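Long-range contacts in acyltransferase (PDB 4Q38), which transfers long fatty acyl chains from acyl-coenzyme A to the amino sugar of teicoplanin-type glycopeptide antibiotics: residues I23-E28 with P112-E117; A121-H126 with Y169-M174; L208-P213 with R245-S250; L254-E259 with H329-F334. All blocks are in the same frame, centred on the assembly; numbering follows the deposited sequence. Where two conformers were deposited one is given.

Contact 1. Residues I23-E28 with P112-E117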
loop_
_atom_site.group_PDB
_atom_site.type_symbol
_atom_site.label_atom_id
_atom_site.label_comp_id
_atom_site.label_asym_id
_atom_site.label_seq_id
_atom_site.Cartn_x
_atom_site.Cartn_y
_atom_site.Cartn_z
ATOM N N ILE A 23 -12.814 4.589 23.426
ATOM C CA ILE A 23 -12.902 3.648 24.546
ATOM C C ILE A 23 -13.611 2.354 24.126
ATOM O O ILE A 23 -13.129 1.260 24.421
ATOM C CB ILE A 23 -13.552 4.317 25.788
ATOM C CG1 ILE A 23 -12.600 5.377 26.368
ATOM C CG2 ILE A 23 -13.898 3.283 26.852
ATOM C CD1 ILE A 23 -13.260 6.410 27.264
ATOM N N ALA A 24 -14.724 2.488 23.413
ATOM C CA ALA A 24 -15.471 1.328 22.897
ATOM C C ALA A 24 -14.609 0.424 22.026
ATOM O O ALA A 24 -14.657 -0.800 22.159
ATOM C CB ALA A 24 -16.698 1.783 22.117
ATOM N N LEU A 25 -13.818 1.026 21.137
ATOM C CA LEU A 25 -13.032 0.248 20.179
ATOM C C LEU A 25 -11.708 -0.235 20.758
ATOM O O LEU A 25 -11.036 -1.085 20.164
ATOM C CB LEU A 25 -12.821 1.031 18.873
ATOM C CG LEU A 25 -14.076 1.431 18.092
ATOM C CD1 LEU A 25 -13.717 2.283 16.885
ATOM C CD2 LEU A 25 -14.919 0.235 17.657
ATOM N N GLY A 26 -11.345 0.294 21.923
ATOM C CA GLY A 26 -10.115 -0.111 22.603
ATOM C C GLY A 26 -8.889 0.586 22.047
ATOM O O GLY A 26 -7.772 0.092 22.193
ATOM N N LEU A 27 -9.106 1.738 21.416
ATOM C CA LEU A 27 -8.036 2.515 20.785
ATOM C C LEU A 27 -7.198 3.278 21.818
ATOM O O LEU A 27 -7.735 3.778 22.810
ATOM C CB LEU A 27 -8.622 3.465 19.729
ATOM C CG LEU A 27 -9.100 2.779 18.438
ATOM C CD1 LEU A 27 -10.034 3.678 17.640
ATOM C CD2 LEU A 27 -7.928 2.301 17.583
ATOM N N GLU A 28 -5.886 3.347 21.587
ATOM C CA GLU A 28 -4.961 4.012 22.512
ATOM C C GLU A 28 -5.202 5.516 22.637
ATOM O O GLU A 28 -5.792 6.137 21.748
ATOM C CB GLU A 28 -3.503 3.736 22.133
ATOM C CG GLU A 28 -2.788 2.757 23.059
ATOM C CD GLU A 28 -2.595 1.371 22.468
ATOM O OE1 GLU A 28 -3.113 1.100 21.364
ATOM O OE2 GLU A 28 -1.911 0.546 23.113
ATOM N N PRO A 112 -5.847 4.438 12.458
ATOM C CA PRO A 112 -5.191 3.339 13.162
ATOM C C PRO A 112 -5.829 1.979 12.860
ATOM O O PRO A 112 -6.989 1.921 12.440
ATOM C CB PRO A 112 -5.416 3.693 14.635
ATOM C CG PRO A 112 -6.709 4.437 14.625
ATOM C CD PRO A 112 -6.657 5.265 13.367
ATOM N N PRO A 113 -5.076 0.891 13.075
ATOM C CA PRO A 113 -5.689 -0.439 13.049
ATOM C C PRO A 113 -6.606 -0.605 14.283
ATOM O O PRO A 113 -6.359 0.020 15.315
ATOM C CB PRO A 113 -4.480 -1.370 13.149
ATOM C CG PRO A 113 -3.448 -0.575 13.872
ATOM C CD PRO A 113 -3.636 0.838 13.410
ATOM N N LEU A 114 -7.660 -1.409 14.169
ATOM C CA LEU A 114 -8.544 -1.666 15.310
ATOM C C LEU A 114 -8.094 -2.909 16.072
ATOM O O LEU A 114 -7.766 -3.925 15.454
ATOM C CB LEU A 114 -10.005 -1.808 14.856
ATOM C CG LEU A 114 -10.700 -0.590 14.228
ATOM C CD1 LEU A 114 -12.202 -0.848 14.098
ATOM C CD2 LEU A 114 -10.438 0.677 15.034
ATOM N N PRO A 115 -8.062 -2.837 17.418
ATOM C CA PRO A 115 -7.713 -4.004 18.234
ATOM C C PRO A 115 -8.573 -5.221 17.865
ATOM O O PRO A 115 -9.778 -5.081 17.675
ATOM C CB PRO A 115 -8.021 -3.533 19.657
ATOM C CG PRO A 115 -7.823 -2.052 19.614
ATOM C CD PRO A 115 -8.223 -1.614 18.231
ATOM N N TYR A 116 -7.961 -6.394 17.763
ATOM C CA TYR A 116 -8.643 -7.569 17.203
ATOM C C TYR A 116 -9.656 -8.191 18.177
ATOM O O TYR A 116 -10.377 -9.114 17.813
ATOM C CB TYR A 116 -7.637 -8.620 16.701
ATOM C CG TYR A 116 -6.895 -8.233 15.423
ATOM C CD1 TYR A 116 -7.074 -6.973 14.842
ATOM C CD2 TYR A 116 -5.989 -9.116 14.817
ATOM C CE1 TYR A 116 -6.401 -6.608 13.681
ATOM C CE2 TYR A 116 -5.305 -8.757 13.655
ATOM C CZ TYR A 116 -5.519 -7.497 13.095
ATOM O OH TYR A 116 -4.857 -7.103 11.944
ATOM N N GLU A 117 -9.715 -7.665 19.398
ATOM C CA GLU A 117 -10.765 -8.039 20.351
ATOM C C GLU A 117 -12.161 -7.659 19.848
ATOM O O GLU A 117 -13.168 -8.213 20.313
ATOM C CB GLU A 117 -10.501 -7.423 21.723
ATOM C CG GLU A 117 -9.342 -8.068 22.467
ATOM C CD GLU A 117 -7.976 -7.630 21.946
ATOM O OE1 GLU A 117 -7.025 -8.417 22.078
ATOM O OE2 GLU A 117 -7.860 -6.509 21.397
HETATM O O HOH W 1 -11.693 -2.897 18.177
#

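Contact 2. Residues A121-H126 with Y169-M174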
loop_
_atom_site.group_PDB
_atom_site.type_symbol
_atom_site.label_atom_id
_atom_site.label_comp_id
_atom_site.label_asym_id
_atom_site.label_seq_id
_atom_site.Cartn_x
_atom_site.Cartn_y
_atom_site.Cartn_z
ATOM N N ALA A 121 -15.098 -7.817 12.161
ATOM C CA ALA A 121 -15.398 -6.445 11.714
ATOM C C ALA A 121 -14.236 -5.489 12.017
ATOM O O ALA A 121 -13.942 -4.579 11.228
ATOM C CB ALA A 121 -16.680 -5.932 12.364
ATOM N N ALA A 122 -13.584 -5.702 13.155
ATOM C CA ALA A 122 -12.428 -4.889 13.542
ATOM C C ALA A 122 -11.208 -5.221 12.685
ATOM O O ALA A 122 -10.544 -4.320 12.170
ATOM C CB ALA A 122 -12.112 -5.084 15.011
ATOM N N ARG A 123 -10.918 -6.514 12.544
ATOM C CA ARG A 123 -9.807 -6.979 11.697
ATOM C C ARG A 123 -9.959 -6.528 10.244
ATOM O O ARG A 123 -8.975 -6.187 9.597
ATOM C CB ARG A 123 -9.684 -8.508 11.751
ATOM C CG ARG A 123 -9.194 -9.039 13.095
ATOM C CD ARG A 123 -8.968 -10.545 13.047
ATOM N NE ARG A 123 -10.197 -11.340 13.153
ATOM C CZ ARG A 123 -10.673 -12.123 12.188
ATOM N NH1 ARG A 123 -10.048 -12.216 11.005
ATOM N NH2 ARG A 123 -11.778 -12.828 12.406
ATOM N N TYR A 124 -11.187 -6.534 9.735
ATOM C CA TYR A 124 -11.424 -6.161 8.346
ATOM C C TYR A 124 -11.851 -4.697 8.170
ATOM O O TYR A 124 -12.284 -4.304 7.090
ATOM C CB TYR A 124 -12.449 -7.105 7.704
ATOM C CG TYR A 124 -11.956 -8.518 7.450
ATOM C CD1 TYR A 124 -10.841 -8.760 6.637
ATOM C CD2 TYR A 124 -12.631 -9.618 7.985
ATOM C CE1 TYR A 124 -10.406 -10.047 6.381
ATOM C CE2 TYR A 124 -12.205 -10.919 7.735
ATOM C CZ TYR A 124 -11.090 -11.130 6.937
ATOM O OH TYR A 124 -10.659 -12.417 6.681
ATOM N N PHE A 125 -11.710 -3.888 9.219
ATOM C CA PHE A 125 -12.194 -2.502 9.188
ATOM C C PHE A 125 -11.796 -1.744 7.917
ATOM O O PHE A 125 -12.625 -1.140 7.254
ATOM C CB PHE A 125 -11.738 -1.722 10.431
ATOM C CG PHE A 125 -12.186 -0.281 10.440
ATOM C CD1 PHE A 125 -13.498 0.057 10.793
ATOM C CD2 PHE A 125 -11.306 0.740 10.083
ATOM C CE1 PHE A 125 -13.917 1.383 10.784
ATOM C CE2 PHE A 125 -11.717 2.068 10.077
ATOM C CZ PHE A 125 -13.026 2.391 10.435
ATOM N N HIS A 126 -10.514 -1.772 7.594
ATOM C CA HIS A 126 -9.999 -0.988 6.468
ATOM C C HIS A 126 -10.315 -1.578 5.129
ATOM O O HIS A 126 -10.245 -0.898 4.101
ATOM C CB HIS A 126 -8.510 -0.748 6.667
ATOM C CG HIS A 126 -8.230 0.146 7.839
ATOM N ND1 HIS A 126 -8.564 1.451 7.840
ATOM C CD2 HIS A 126 -7.680 -0.124 9.092
ATOM C CE1 HIS A 126 -8.234 1.996 9.031
ATOM N NE2 HIS A 126 -7.687 1.036 9.791
ATOM N N TYR A 169 0.285 -12.946 9.724
ATOM C CA TYR A 169 -0.256 -13.025 11.083
ATOM C C TYR A 169 -1.073 -14.275 11.385
ATOM O O TYR A 169 -1.253 -14.631 12.553
ATOM C CB TYR A 169 -1.097 -11.783 11.395
ATOM C CG TYR A 169 -0.350 -10.474 11.266
ATOM C CD1 TYR A 169 0.613 -10.096 12.202
ATOM C CD2 TYR A 169 -0.626 -9.604 10.217
ATOM C CE1 TYR A 169 1.293 -8.896 12.088
ATOM C CE2 TYR A 169 0.043 -8.402 10.091
ATOM C CZ TYR A 169 1.002 -8.052 11.026
ATOM O OH TYR A 169 1.653 -6.850 10.894
ATOM N N GLY A 170 -1.592 -14.914 10.346
ATOM C CA GLY A 170 -2.300 -16.181 10.486
ATOM C C GLY A 170 -3.822 -16.114 10.448
ATOM O O GLY A 170 -4.481 -17.152 10.395
ATOM N N GLN A 171 -4.385 -14.910 10.496
ATOM C CA GLN A 171 -5.832 -14.750 10.353
ATOM C C GLN A 171 -6.149 -13.576 9.427
ATOM O O GLN A 171 -5.249 -12.826 9.050
ATOM C CB GLN A 171 -6.528 -14.603 11.717
ATOM C CG GLN A 171 -6.388 -13.243 12.384
ATOM C CD GLN A 171 -4.996 -13.000 12.928
ATOM O OE1 GLN A 171 -4.225 -12.235 12.357
ATOM N NE2 GLN A 171 -4.666 -13.659 14.035
ATOM N N GLY A 172 -7.423 -13.430 9.065
ATOM C CA GLY A 172 -7.856 -12.413 8.118
ATOM C C GLY A 172 -7.700 -10.998 8.630
ATOM O O GLY A 172 -7.889 -10.732 9.817
ATOM N N GLY A 173 -7.358 -10.083 7.725
ATOM C CA GLY A 173 -7.174 -8.677 8.082
ATOM C C GLY A 173 -6.540 -7.910 6.932
ATOM O O GLY A 173 -6.299 -8.471 5.858
ATOM N N MET A 174 -6.298 -6.625 7.156
ATOM C CA MET A 174 -5.590 -5.781 6.186
ATOM C C MET A 174 -5.148 -4.556 6.969
ATOM O O MET A 174 -5.954 -3.667 7.262
ATOM C CB MET A 174 -6.493 -5.403 4.993
ATOM C CG MET A 174 -5.748 -5.017 3.711
ATOM S SD MET A 174 -4.816 -3.465 3.830
ATOM C CE MET A 174 -6.143 -2.269 3.926
HETATM O O HOH W 2 -8.684 -4.014 7.879
HETATM O O HOH W 3 -6.353 -5.821 10.096
HETATM O O HOH W 4 -9.717 -14.824 9.745
#

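Contact 3. Residues L208-P213 with R245-S250. With TEC (2-amino-6-O-decanoyl-2-deoxy-beta-D-glucopyranose), chain E.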
loop_
_atom_site.group_PDB
_atom_site.type_symbol
_atom_site.label_atom_id
_atom_site.label_comp_id
_atom_site.label_asym_id
_atom_site.label_seq_id
_atom_site.Cartn_x
_atom_site.Cartn_y
_atom_site.Cartn_z
ATOM N N LEU A 208 7.479 11.043 -10.572
ATOM C CA LEU A 208 6.650 9.873 -10.305
ATOM C C LEU A 208 7.353 8.938 -9.336
ATOM O O LEU A 208 8.516 8.582 -9.532
ATOM C CB LEU A 208 6.292 9.152 -11.605
ATOM C CG LEU A 208 5.527 9.964 -12.667
ATOM C CD1 LEU A 208 5.377 9.086 -13.905
ATOM C CD2 LEU A 208 4.151 10.422 -12.196
ATOM N N GLY A 209 6.651 8.550 -8.275
ATOM C CA GLY A 209 7.147 7.500 -7.397
ATOM C C GLY A 209 6.971 6.184 -8.140
ATOM O O GLY A 209 5.949 5.969 -8.788
ATOM N N LEU A 210 7.978 5.327 -8.090
ATOM C CA LEU A 210 7.889 4.020 -8.754
ATOM C C LEU A 210 7.780 2.978 -7.651
ATOM O O LEU A 210 8.490 3.063 -6.665
ATOM C CB LEU A 210 9.110 3.784 -9.656
ATOM C CG LEU A 210 9.203 2.501 -10.501
ATOM C CD1 LEU A 210 10.076 2.768 -11.719
ATOM C CD2 LEU A 210 9.746 1.320 -9.703
ATOM N N HIS A 211 6.881 2.006 -7.810
ATOM C CA HIS A 211 6.651 1.003 -6.769
ATOM C C HIS A 211 6.469 -0.360 -7.395
ATOM O O HIS A 211 6.036 -0.466 -8.541
ATOM C CB HIS A 211 5.420 1.360 -5.928
ATOM C CG HIS A 211 5.350 2.815 -5.538
ATOM N ND1 HIS A 211 5.909 3.291 -4.409
ATOM C CD2 HIS A 211 4.786 3.910 -6.188
ATOM C CE1 HIS A 211 5.702 4.620 -4.328
ATOM N NE2 HIS A 211 5.012 4.998 -5.413
ATOM N N VAL A 212 6.804 -1.405 -6.644
ATOM C CA VAL A 212 6.723 -2.772 -7.150
ATOM C C VAL A 212 5.781 -3.572 -6.246
ATOM O O VAL A 212 6.152 -3.937 -5.123
ATOM C CB VAL A 212 8.119 -3.461 -7.223
ATOM C CG1 VAL A 212 7.992 -4.867 -7.816
ATOM C CG2 VAL A 212 9.108 -2.631 -8.043
ATOM N N PRO A 213 4.549 -3.811 -6.710
ATOM C CA PRO A 213 3.652 -4.678 -5.956
ATOM C C PRO A 213 4.152 -6.123 -5.994
ATOM O O PRO A 213 4.881 -6.514 -6.913
ATOM C CB PRO A 213 2.314 -4.547 -6.690
ATOM C CG PRO A 213 2.654 -4.056 -8.055
ATOM C CD PRO A 213 3.940 -3.295 -7.951
ATOM N N ARG A 245 9.303 14.231 -15.315
ATOM C CA ARG A 245 10.245 13.682 -16.301
ATOM C C ARG A 245 11.051 12.509 -15.759
ATOM O O ARG A 245 11.691 11.775 -16.524
ATOM C CB ARG A 245 11.210 14.785 -16.788
ATOM C CG ARG A 245 10.527 15.930 -17.528
ATOM C CD ARG A 245 9.813 15.446 -18.782
ATOM N NE ARG A 245 10.690 14.615 -19.602
ATOM C CZ ARG A 245 11.345 15.031 -20.685
ATOM N NH1 ARG A 245 11.214 16.282 -21.120
ATOM N NH2 ARG A 245 12.125 14.180 -21.348
ATOM N N VAL A 246 11.015 12.323 -14.439
ATOM C CA VAL A 246 11.865 11.364 -13.730
ATOM C C VAL A 246 11.031 10.467 -12.794
ATOM O O VAL A 246 10.069 10.947 -12.200
ATOM C CB VAL A 246 12.902 12.135 -12.870
ATOM C CG1 VAL A 246 13.782 11.191 -12.077
ATOM C CG2 VAL A 246 13.758 13.064 -13.733
ATOM N N ALA A 247 11.433 9.206 -12.637
ATOM C CA ALA A 247 10.859 8.326 -11.636
ATOM C C ALA A 247 11.862 8.188 -10.510
ATOM O O ALA A 247 13.065 8.025 -10.758
ATOM C CB ALA A 247 10.534 6.955 -12.226
ATOM N N TRP A 248 11.354 8.257 -9.278
ATOM C CA TRP A 248 12.187 8.045 -8.111
ATOM C C TRP A 248 11.774 6.790 -7.406
ATOM O O TRP A 248 10.593 6.437 -7.359
ATOM C CB TRP A 248 12.118 9.243 -7.174
ATOM C CG TRP A 248 12.844 10.462 -7.701
ATOM C CD1 TRP A 248 12.387 11.384 -8.643
ATOM C CD2 TRP A 248 14.185 10.930 -7.333
ATOM N NE1 TRP A 248 13.324 12.363 -8.869
ATOM C CE2 TRP A 248 14.430 12.143 -8.121
ATOM C CE3 TRP A 248 15.173 10.479 -6.470
ATOM C CZ2 TRP A 248 15.609 12.859 -8.017
ATOM C CZ3 TRP A 248 16.358 11.209 -6.379
ATOM C CH2 TRP A 248 16.570 12.369 -7.136
ATOM N N GLY A 249 12.759 6.084 -6.870
ATOM C CA GLY A 249 12.488 4.882 -6.088
ATOM C C GLY A 249 13.297 4.891 -4.807
ATOM O O GLY A 249 14.446 5.331 -4.810
ATOM N N SER A 250 12.688 4.447 -3.705
ATOM C CA SER A 250 13.420 4.173 -2.464
ATOM C C SER A 250 13.104 2.734 -2.073
ATOM O O SER A 250 11.935 2.373 -1.938
ATOM C CB SER A 250 13.003 5.109 -1.326
ATOM O OG SER A 250 13.225 6.465 -1.656
HETATM C CAV TEC E . 15.758 -2.622 -9.278
HETATM C CAU TEC E . 14.332 -2.392 -9.723
HETATM C CAT TEC E . 13.863 -0.982 -9.476
HETATM C CAS TEC E . 14.265 -0.486 -8.115
HETATM C CAR TEC E . 13.328 0.604 -7.686
HETATM C CAQ TEC E . 12.470 0.053 -6.607
HETATM C CAP TEC E . 11.496 1.039 -6.063
HETATM C CAO TEC E . 10.466 0.241 -5.338
HETATM C CAN TEC E . 9.847 1.020 -4.246
HETATM C CAM TEC E . 8.630 0.326 -3.692
HETATM O OAW TEC E . 8.195 -0.679 -4.198
HETATM O O6 TEC E . 8.191 0.859 -2.538
HETATM C C6 TEC E . 6.830 1.200 -2.370
HETATM C C5 TEC E . 6.146 0.348 -1.272
HETATM O O5 TEC E . 5.432 1.126 -0.359
HETATM C C1 TEC E . 5.312 0.166 0.727
HETATM O O1 TEC E . 5.285 0.599 1.954
HETATM C C2 TEC E . 4.106 -0.683 0.436
HETATM N N2 TEC E . 3.964 -1.643 1.518
HETATM C C3 TEC E . 4.545 -1.398 -0.753
HETATM O O3 TEC E . 3.370 -1.858 -1.150
HETATM C C4 TEC E . 5.126 -0.550 -1.853
HETATM O O4 TEC E . 5.769 -1.331 -2.670
HETATM O O HOH W 5 9.553 4.469 -4.511
#

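Contact 4. Residues L254-E259 with H329-F334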
loop_
_atom_site.group_PDB
_atom_site.type_symbol
_atom_site.label_atom_id
_atom_site.label_comp_id
_atom_site.label_asym_id
_atom_site.label_seq_id
_atom_site.Cartn_x
_atom_site.Cartn_y
_atom_site.Cartn_z
ATOM N N LEU A 254 17.515 -1.370 -4.067
ATOM C CA LEU A 254 18.539 -0.526 -4.639
ATOM C C LEU A 254 19.842 -0.591 -3.847
ATOM O O LEU A 254 20.788 0.097 -4.188
ATOM C CB LEU A 254 18.035 0.919 -4.738
ATOM C CG LEU A 254 17.031 1.157 -5.877
ATOM C CD1 LEU A 254 16.489 2.584 -5.817
ATOM C CD2 LEU A 254 17.658 0.867 -7.243
ATOM N N ASP A 255 19.870 -1.392 -2.783
ATOM C CA ASP A 255 21.070 -1.553 -1.954
ATOM C C ASP A 255 22.159 -2.306 -2.719
ATOM O O ASP A 255 22.012 -3.492 -2.994
ATOM C CB ASP A 255 20.728 -2.307 -0.673
ATOM C CG ASP A 255 21.886 -2.333 0.336
ATOM O OD1 ASP A 255 23.045 -2.023 -0.033
ATOM O OD2 ASP A 255 21.620 -2.663 1.509
ATOM N N PRO A 256 23.256 -1.619 -3.069
ATOM C CA PRO A 256 24.339 -2.283 -3.829
ATOM C C PRO A 256 24.998 -3.451 -3.088
ATOM O O PRO A 256 25.696 -4.250 -3.705
ATOM C CB PRO A 256 25.361 -1.161 -4.051
ATOM C CG PRO A 256 24.628 0.105 -3.781
ATOM C CD PRO A 256 23.594 -0.223 -2.745
ATOM N N GLN A 257 24.760 -3.571 -1.784
ATOM C CA GLN A 257 25.267 -4.719 -1.024
ATOM C C GLN A 257 24.718 -6.059 -1.507
ATOM O O GLN A 257 25.307 -7.094 -1.230
ATOM C CB GLN A 257 24.969 -4.566 0.457
ATOM C CG GLN A 257 25.741 -3.458 1.147
ATOM C CD GLN A 257 25.337 -3.341 2.603
ATOM O OE1 GLN A 257 24.173 -3.061 2.913
ATOM N NE2 GLN A 257 26.283 -3.574 3.504
ATOM N N LEU A 258 23.585 -6.033 -2.214
ATOM C CA LEU A 258 22.992 -7.246 -2.776
ATOM C C LEU A 258 23.914 -7.920 -3.788
ATOM O O LEU A 258 23.831 -9.131 -4.005
ATOM C CB LEU A 258 21.652 -6.925 -3.452
ATOM C CG LEU A 258 20.492 -6.584 -2.526
ATOM C CD1 LEU A 258 19.357 -5.950 -3.329
ATOM C CD2 LEU A 258 20.028 -7.827 -1.778
ATOM N N GLU A 259 24.785 -7.127 -4.405
ATOM C CA GLU A 259 25.723 -7.616 -5.424
ATOM C C GLU A 259 26.705 -8.660 -4.892
ATOM O O GLU A 259 27.196 -9.493 -5.653
ATOM C CB GLU A 259 26.473 -6.444 -6.058
ATOM C CG GLU A 259 25.577 -5.521 -6.877
ATOM C CD GLU A 259 26.064 -4.077 -6.915
ATOM O OE1 GLU A 259 25.214 -3.192 -7.153
ATOM O OE2 GLU A 259 27.278 -3.817 -6.700
ATOM N N HIS A 329 20.353 -1.587 3.827
ATOM C CA HIS A 329 19.959 -0.183 3.760
ATOM C C HIS A 329 19.033 0.101 2.622
ATOM O O HIS A 329 19.254 -0.354 1.493
ATOM C CB HIS A 329 21.186 0.720 3.633
ATOM C CG HIS A 329 22.294 0.383 4.600
ATOM N ND1 HIS A 329 22.127 0.430 5.937
ATOM C CD2 HIS A 329 23.612 -0.023 4.378
ATOM C CE1 HIS A 329 23.276 0.066 6.546
ATOM N NE2 HIS A 329 24.185 -0.209 5.591
ATOM N N MET A 330 17.988 0.873 2.906
ATOM C CA MET A 330 17.154 1.433 1.851
ATOM C C MET A 330 17.989 2.437 1.077
ATOM O O MET A 330 18.668 3.269 1.674
ATOM C CB MET A 330 15.938 2.146 2.439
ATOM C CG MET A 330 14.947 2.627 1.386
ATOM S SD MET A 330 13.615 3.643 2.066
ATOM C CE MET A 330 14.465 5.207 2.297
ATOM N N ARG A 331 17.957 2.360 -0.245
ATOM C CA ARG A 331 18.662 3.359 -1.046
ATOM C C ARG A 331 17.668 4.050 -1.964
ATOM O O ARG A 331 16.613 3.493 -2.278
ATOM C CB ARG A 331 19.819 2.738 -1.838
ATOM C CG ARG A 331 20.905 2.073 -0.984
ATOM C CD ARG A 331 21.644 3.040 -0.060
ATOM N NE ARG A 331 22.295 4.146 -0.768
ATOM C CZ ARG A 331 23.510 4.091 -1.313
ATOM N NH1 ARG A 331 24.239 2.982 -1.246
ATOM N NH2 ARG A 331 23.994 5.152 -1.935
ATOM N N THR A 332 18.012 5.268 -2.367
ATOM C CA THR A 332 17.143 6.106 -3.165
ATOM C C THR A 332 17.852 6.476 -4.460
ATOM O O THR A 332 19.043 6.785 -4.460
ATOM C CB THR A 332 16.747 7.372 -2.376
ATOM O OG1 THR A 332 15.905 6.991 -1.287
ATOM C CG2 THR A 332 15.998 8.373 -3.243
ATOM N N GLY A 333 17.117 6.422 -5.562
ATOM C CA GLY A 333 17.670 6.771 -6.852
ATOM C C GLY A 333 16.589 7.166 -7.826
ATOM O O GLY A 333 15.402 7.201 -7.478
ATOM N N PHE A 334 17.010 7.459 -9.054
ATOM C CA PHE A 334 16.097 7.857 -10.114
ATOM C C PHE A 334 16.448 7.203 -11.443
ATOM O O PHE A 334 17.579 6.739 -11.652
ATOM C CB PHE A 334 16.087 9.384 -10.284
ATOM C CG PHE A 334 17.340 9.936 -10.937
ATOM C CD1 PHE A 334 17.444 10.026 -12.326
ATOM C CD2 PHE A 334 18.414 10.360 -10.163
ATOM C CE1 PHE A 334 18.598 10.529 -12.926
ATOM C CE2 PHE A 334 19.570 10.873 -10.759
ATOM C CZ PHE A 334 19.661 10.954 -12.142
HETATM O O HOH W 6 24.188 0.452 0.709
#

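Contact 1. Residues I23-E28 with P112-E117
The methyl CD2 of Leu27 is the centre of this contact. It lies 3.6 Å from Pro113 O and touches Pro112 CG (3.8 Å), Leu114 CD2 (3.9 Å) and Pro115 CD, so one branched end packs against the extended, proline-rich run 112-115. With CG anti to its carbonyl carbon (chi1 -73°), Leu27 sends its two methyls across, and the Leu27 and Pro112 side chains cross at about a right angle. Leu25 adds CD1 to Leu114 CD2 at 4.1 Å, while both leucines also rest on Leu89 of helix 84-98. Rigid, puckered proline rings suit such a place because they give apolar surface without a backbone N-H to satisfy. Pro115 turns its ring to the end of the helix: CG is 3.4 Å from both Leu25 O and Gly26 O. The two backbones are joined by water 1, which donates to Leu25 O (2.8 Å) and to Pro115 O (2.9 Å). Behind this shell the chain is set by Gly26, whose positive phi (81°) is easy for a residue without a side chain. Gly26 N bonds to Ile23 O and Leu27 N to Arg22 O, the Schellman motif that ends helix 18-25 and directs Leu27 into the apolar patch.

Contact 2. Residues A121-H126 with Y169-M174
Arg123 O is held by two waters, both donating: water 3 at 2.7 Å, which accepts from Met174 N, and water 2 at 2.8 Å, which accepts from His126 N and donates to Met174 O. The carbonyl stands at the break between helices 119-123 and 125-143 of the all-helical N-terminal part, with Tyr124 as N-cap residue, and the waters tie this kink to the loop after helix 157-169. Gly173 CA approaches Arg123 O at 3.4 Å in a CA-H...O contact. Glycines suit the loop because the Tyr124 ring lies against its backbone: CE1 is 3.3 Å from Gly173 N, and OH, hydrogen-bonded to Glu72, is 3.1 Å from Gly172 CA. His126 meets Met174 through CB and CE, its NE2 being bonded to Pro112 O. Arg123, bent at chi3 (-79°), turns the edge of its guanidinium to Gly172 and lays CD on Gln171 CG. NH1 donates to Gly172 O at 2.9 Å, from the side of the C=O (114°) and tilted from the carbonyl plane.

Contact 3. Residues L208-P213 with R245-S250
Leu210 and Ala247 point their side chains to the same face of the sheet, and Leu210 CD1 rests 4.2 Å from Ala247 CB. They belong to the parallel strands 206-211 and 246-251 of a beta-alpha-beta unit in the GNAT-like domain, whose crossover runs through helix 221-238. Small Ala247 leaves room for leucines on this face, where Leu208 is its bridge partner. On the other face, Gly209 pairs with Trp248. Three backbone bonds join the strands: Leu208 N to Val246 O (3.1 Å), Trp248 N to Leu208 O, and Leu210 N to Trp248 O. The two short strands diverge, their axes at 48°, the splay that forms the acyl-CoA cleft of the GNAT fold; past the last bond, water 5 spans the opening from Leu210 O to Ser250 N. The decanoyl chain enters here. Leu210, with CG anti to the backbone N (chi1 -177°), brings CD2 to 4.0 Å from TEC CAP, and Gly249, lacking a side chain, lets the same carbon pass its CA. The His211 ring, bonded through NE2 to Ser197, presents an edge to the sugar, with ND1 3.1 Å from TEC C6. Beside it, Val212 N donates to the ester carbonyl TEC OAW at 2.9 Å and 162°.

Contact 4. Residues L254-E259 with H329-F334
The loop leading into the 3-10 turn 256-259 runs roughly counter to the start of strand 331-336, end-to-end directions 138° apart, and comes closest where the CA atoms of Leu254 and Arg331 are 5.3 Å apart. Asp255 supplies the polar link. Its CG stands anti to the backbone N (chi1 -172°), which carries the carboxylate across to His329, and OD2 accepts from His329 N at 2.9 Å along a nearly straight bond (169°), met from above the carboxylate plane. The other oxygen, OD1, accepts from Gln257 N at 2.9 Å, closing an Asx turn, and from water 6, which passes the link on to Arg331 NH1. Aspartate suits this place because its short side chain can serve its own turn and the chain just before the facing strand together. Arg331 folds at chi2 and chi3 over the loop: CG packs 3.8 Å from Asp255 CA, and NH1 lies 3.6 Å from Pro256 CD, the two side chains crossing at about a right angle. Arg331 NE is held by a salt bridge to Asp279 OD1. Leu254 is the apolar element, with CB 3.9 Å from Arg331 CB and CD1 3.7 Å from Arg331 O; CD1 also lies beside Gly333 N, where the lack of a side chain lets it approach the backbone. Leu254 touches the decanoyl sugar as well, and so packs between strand 331-336 and the ligand in the acyl-chain pocket of the GNAT-like domain.

In the fold
From the N terminus, contact 1 closes the first loop, bringing the end of helix 18-25 to the segment before helix 119-123 across a span of helices and loops without a strand. Contact 2 then closes a second helical loop, from the 119-123/125-143 break to the chain after helix 157-169. These two touch, through Leu114 against Phe125 and Tyr116 against Arg123, and together knit the N-terminal part. Contact 3 closes the beta-alpha-beta unit and contact 4 the long return to the last strand; they meet in one sheet, Ser250 OG to Thr332 OG1 and Gly249 N to Gly333 O. All four follow in series, none nested or crossed. Contacts 2 and 3, centres about 29 Å apart, lie on opposite sides of the chain's centre, in the N-terminal and GNAT-like parts, without touching.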